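Local coordinates for putative lipoprotein (Pectobacterium atrosepticum SCRI1043, PDB 3BDU) that is of unknown function but is probably a membrane-attached lipoprotein whose exported part forms a small, probably SH3-like beta fold, at residues A[5-10]-A[40-45]. Residues are numbered along the deposited sequence; the frame is centred on the assembly and turned at random.
Sequences YVLHTN and QQINRD
I42 of strand 39-42 packs against L7 and T9 of strand 4-9, joining the two three-stranded antiparallel sheets in the hydrophobic interior of this small DUF903 beta fold, which by its family is probably SH3-like. Its two branches divide the work. The chain carrying CD1 is fully extended, with CG1 anti to the backbone N (chi1 179°), and ends on the methyl of T9, CD1 to CG2 3.9 Å; the two side chains cross at about a right angle. The other branch, CG2, faces L7 CD2 more loosely at 4.4 Å. Around this apolar patch, M50 of strand 47-52 and A17 of strand 14-18 pack on L7, I15 meets T9, and I30 and V47 touch I42. The threonine is two-sided: while CG2 serves the core, its hydroxyl OG1 is hydrogen-bonded to D11 OD1 and to the backbone N of R13, which tie it to the turn after its own strand.

Beyond the core the contact becomes polar and more exposed. Just past the strand end, N10 donates from ND2 to the backbone oxygen of D45, 2.8 Å away. That oxygen lies practically in the plane of the N10 amide, although the bond is bent, 144° at the hydrogen, and the donor is tilted from the carbonyl plane. The N43 side chain is held at one end by a neighbouring subunit, where ND2 donates to V47 O. Its other end positions D45 through an Asx turn, in which N43 OD1 accepts from the backbone N of D45 at 2.8 Å through an in-plane lone pair.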
ATOM      1  N   TYR A   5     -15.465   4.558 -22.128  1.00 26.01           N
ATOM      2  CA  TYR A   5     -14.294   5.091 -21.455  1.00 24.64           C
ATOM      3  C   TYR A   5     -13.063   4.492 -22.114  1.00 23.73           C
ATOM      4  O   TYR A   5     -13.131   3.433 -22.743  1.00 23.25           O
ATOM      5  CB  TYR A   5     -14.304   4.718 -19.968  1.00 23.38           C
ATOM      6  CG  TYR A   5     -15.288   5.501 -19.136  1.00 23.50           C
ATOM      7  CD1 TYR A   5     -14.852   6.495 -18.257  1.00 23.23           C
ATOM      8  CD2 TYR A   5     -16.659   5.269 -19.238  1.00 21.54           C
ATOM      9  CE1 TYR A   5     -15.758   7.241 -17.498  1.00 24.20           C
ATOM     10  CE2 TYR A   5     -17.570   6.008 -18.485  1.00 22.60           C
ATOM     11  CZ  TYR A   5     -17.113   6.990 -17.619  1.00 23.18           C
ATOM     12  OH  TYR A   5     -18.011   7.714 -16.878  1.00 27.71           O
ATOM     13  N   VAL A   6     -11.940   5.182 -21.983  1.00 22.60           N
ATOM     14  CA  VAL A   6     -10.684   4.703 -22.530  1.00 21.91           C
ATOM     15  C   VAL A   6      -9.696   4.618 -21.373  1.00 20.63           C
ATOM     16  O   VAL A   6      -9.408   5.625 -20.738  1.00 22.49           O
ATOM     17  CB  VAL A   6     -10.096   5.667 -23.580  1.00 22.96           C
ATOM     18  CG1 VAL A   6      -8.759   5.129 -24.059  1.00 23.60           C
ATOM     19  CG2 VAL A   6     -11.058   5.830 -24.763  1.00 24.53           C
ATOM     20  N   LEU A   7      -9.197   3.420 -21.092  1.00 20.42           N
ATOM     21  CA  LEU A   7      -8.230   3.230 -20.014  1.00 19.57           C
ATOM     22  C   LEU A   7      -6.812   3.225 -20.582  1.00 20.51           C
ATOM     23  O   LEU A   7      -6.543   2.558 -21.584  1.00 21.04           O
ATOM     24  CB  LEU A   7      -8.456   1.892 -19.296  1.00 23.46           C
ATOM     25  CG  LEU A   7      -9.703   1.630 -18.446  1.00 25.88           C
ATOM     26  CD1 LEU A   7     -10.957   1.831 -19.290  1.00 31.55           C
ATOM     27  CD2 LEU A   7      -9.650   0.211 -17.896  1.00 27.16           C
ATOM     28  N   HIS A   8      -5.915   3.971 -19.943  1.00 17.19           N
ATOM     29  CA  HIS A   8      -4.516   4.017 -20.353  1.00 20.55           C
ATOM     30  C   HIS A   8      -3.751   3.259 -19.279  1.00 20.04           C
ATOM     31  O   HIS A   8      -3.799   3.618 -18.104  1.00 19.59           O
ATOM     32  CB  HIS A   8      -4.025   5.465 -20.449  1.00 22.68           C
ATOM     33  CG  HIS A   8      -4.792   6.284 -21.438  1.00 26.58           C
ATOM     34  ND1 HIS A   8      -6.127   6.591 -21.276  1.00 29.54           N
ATOM     35  CD2 HIS A   8      -4.428   6.817 -22.629  1.00 29.29           C
ATOM     36  CE1 HIS A   8      -6.553   7.272 -22.322  1.00 30.05           C
ATOM     37  NE2 HIS A   8      -5.542   7.424 -23.161  1.00 28.78           N
ATOM     38  N   THR A   9      -3.059   2.201 -19.688  1.00 19.11           N
ATOM     39  CA  THR A   9      -2.303   1.368 -18.763  1.00 22.41           C
ATOM     40  C   THR A   9      -0.873   1.854 -18.590  1.00 26.82           C
ATOM     41  O   THR A   9      -0.360   2.633 -19.397  1.00 27.52           O
ATOM     42  CB  THR A   9      -2.223  -0.072 -19.260  1.00 20.58           C
ATOM     43  OG1 THR A   9      -1.367  -0.116 -20.405  1.00 20.38           O
ATOM     44  CG2 THR A   9      -3.607  -0.583 -19.652  1.00 20.18           C
ATOM     45  N   ASN A  10      -0.219   1.379 -17.538  1.00 27.99           N
ATOM     46  CA  ASN A  10       1.155   1.780 -17.303  1.00 31.11           C
ATOM     47  C   ASN A  10       2.126   1.026 -18.200  1.00 32.17           C
ATOM     48  O   ASN A  10       3.341   1.131 -18.039  1.00 35.86           O
ATOM     49  CB  ASN A  10       1.526   1.617 -15.824  1.00 30.44           C
ATOM     50  CG  ASN A  10       1.071   2.801 -14.983  1.00 31.40           C
ATOM     51  OD1 ASN A  10       1.234   3.960 -15.382  1.00 31.57           O
ATOM     52  ND2 ASN A  10       0.510   2.522 -13.812  1.00 30.96           N
ATOM     53  N   GLN A  40     -13.765  -7.921 -18.078  1.00 19.52           N
ATOM     54  CA  GLN A  40     -12.333  -7.931 -17.797  1.00 19.29           C
ATOM     55  C   GLN A  40     -12.041  -7.259 -16.459  1.00 18.63           C
ATOM     56  O   GLN A  40     -12.849  -6.477 -15.959  1.00 15.86           O
ATOM     57  CB  GLN A  40     -11.590  -7.152 -18.888  1.00 21.42           C
ATOM     58  CG  GLN A  40     -11.973  -7.529 -20.308  1.00 26.34           C
ATOM     59  CD  GLN A  40     -11.088  -8.608 -20.882  1.00 28.69           C
ATOM     60  OE1 GLN A  40     -11.349  -9.132 -21.963  1.00 33.27           O
ATOM     61  NE2 GLN A  40     -10.023  -8.938 -20.166  1.00 30.70           N
ATOM     62  N   GLN A  41     -10.877  -7.573 -15.898  1.00 16.28           N
ATOM     63  CA  GLN A  41     -10.419  -6.974 -14.651  1.00 15.27           C
ATOM     64  C   GLN A  41      -8.952  -6.646 -14.864  1.00 16.02           C
ATOM     65  O   GLN A  41      -8.236  -7.390 -15.532  1.00 17.14           O
ATOM     66  CB  GLN A  41     -10.559  -7.945 -13.478  1.00 15.87           C
ATOM     67  CG  GLN A  41     -11.974  -8.471 -13.254  1.00 18.76           C
ATOM     68  CD  GLN A  41     -12.475  -8.200 -11.846  1.00 18.64           C
ATOM     69  OE1 GLN A  41     -11.732  -7.700 -11.001  1.00 17.26           O
ATOM     70  NE2 GLN A  41     -13.740  -8.534 -11.585  1.00 16.55           N
ATOM     71  N   ILE A  42      -8.506  -5.528 -14.308  1.00 15.30           N
ATOM     72  CA  ILE A  42      -7.118  -5.123 -14.454  1.00 14.65           C
ATOM     73  C   ILE A  42      -6.606  -4.562 -13.132  1.00 14.77           C
ATOM     74  O   ILE A  42      -7.311  -3.810 -12.457  1.00 15.62           O
ATOM     75  CB  ILE A  42      -6.975  -4.063 -15.577  1.00 14.39           C
ATOM     76  CG1 ILE A  42      -5.515  -3.638 -15.711  1.00 13.59           C
ATOM     77  CG2 ILE A  42      -7.861  -2.845 -15.274  1.00 17.03           C
ATOM     78  CD1 ILE A  42      -5.269  -2.714 -16.889  1.00 14.16           C
ATOM     79  N   ASN A  43      -5.393  -4.950 -12.749  1.00 13.18           N
ATOM     80  CA  ASN A  43      -4.791  -4.466 -11.505  1.00 13.96           C
ATOM     81  C   ASN A  43      -4.801  -2.926 -11.483  1.00 13.00           C
ATOM     82  O   ASN A  43      -4.365  -2.283 -12.437  1.00 13.14           O
ATOM     83  CB  ASN A  43      -3.352  -4.988 -11.389  1.00 13.95           C
ATOM     84  CG  ASN A  43      -2.755  -4.771 -10.004  1.00 14.50           C
ATOM     85  OD1 ASN A  43      -2.725  -3.648  -9.499  1.00 17.86           O
ATOM     86  ND2 ASN A  43      -2.275  -5.847  -9.387  1.00 13.78           N
ATOM     87  N   ARG A  44      -5.292  -2.342 -10.391  1.00 13.00           N
ATOM     88  CA  ARG A  44      -5.362  -0.885 -10.254  1.00 15.08           C
ATOM     89  C   ARG A  44      -4.000  -0.232 -10.471  1.00 15.32           C
ATOM     90  O   ARG A  44      -3.919   0.909 -10.920  1.00 15.22           O
ATOM     91  CB  ARG A  44      -5.865  -0.493  -8.854  1.00 17.62           C
ATOM     92  CG  ARG A  44      -7.252  -0.999  -8.492  1.00 21.21           C
ATOM     93  CD  ARG A  44      -7.549  -0.746  -7.011  1.00 26.60           C
ATOM     94  NE  ARG A  44      -7.400   0.665  -6.663  1.00 28.81           N
ATOM     95  CZ  ARG A  44      -7.587   1.159  -5.445  1.00 31.56           C
ATOM     96  NH1 ARG A  44      -7.929   0.352  -4.448  1.00 33.08           N
ATOM     97  NH2 ARG A  44      -7.436   2.461  -5.226  1.00 30.69           N
ATOM     98  N   ASP A  45      -2.933  -0.946 -10.129  1.00 13.62           N
ATOM     99  CA  ASP A  45      -1.588  -0.398 -10.296  1.00 17.43           C
ATOM    100  C   ASP A  45      -1.178  -0.275 -11.760  1.00 17.52           C
ATOM    101  O   ASP A  45      -0.225   0.433 -12.083  1.00 18.72           O
ATOM    102  CB  ASP A  45      -0.564  -1.249  -9.542  1.00 19.63           C
ATOM    103  CG  ASP A  45      -0.798  -1.239  -8.043  1.00 23.98           C
ATOM    104  OD1 ASP A  45      -1.217  -0.183  -7.524  1.00 23.99           O
ATOM    105  OD2 ASP A  45      -0.556  -2.276  -7.382  1.00 27.11           O
TER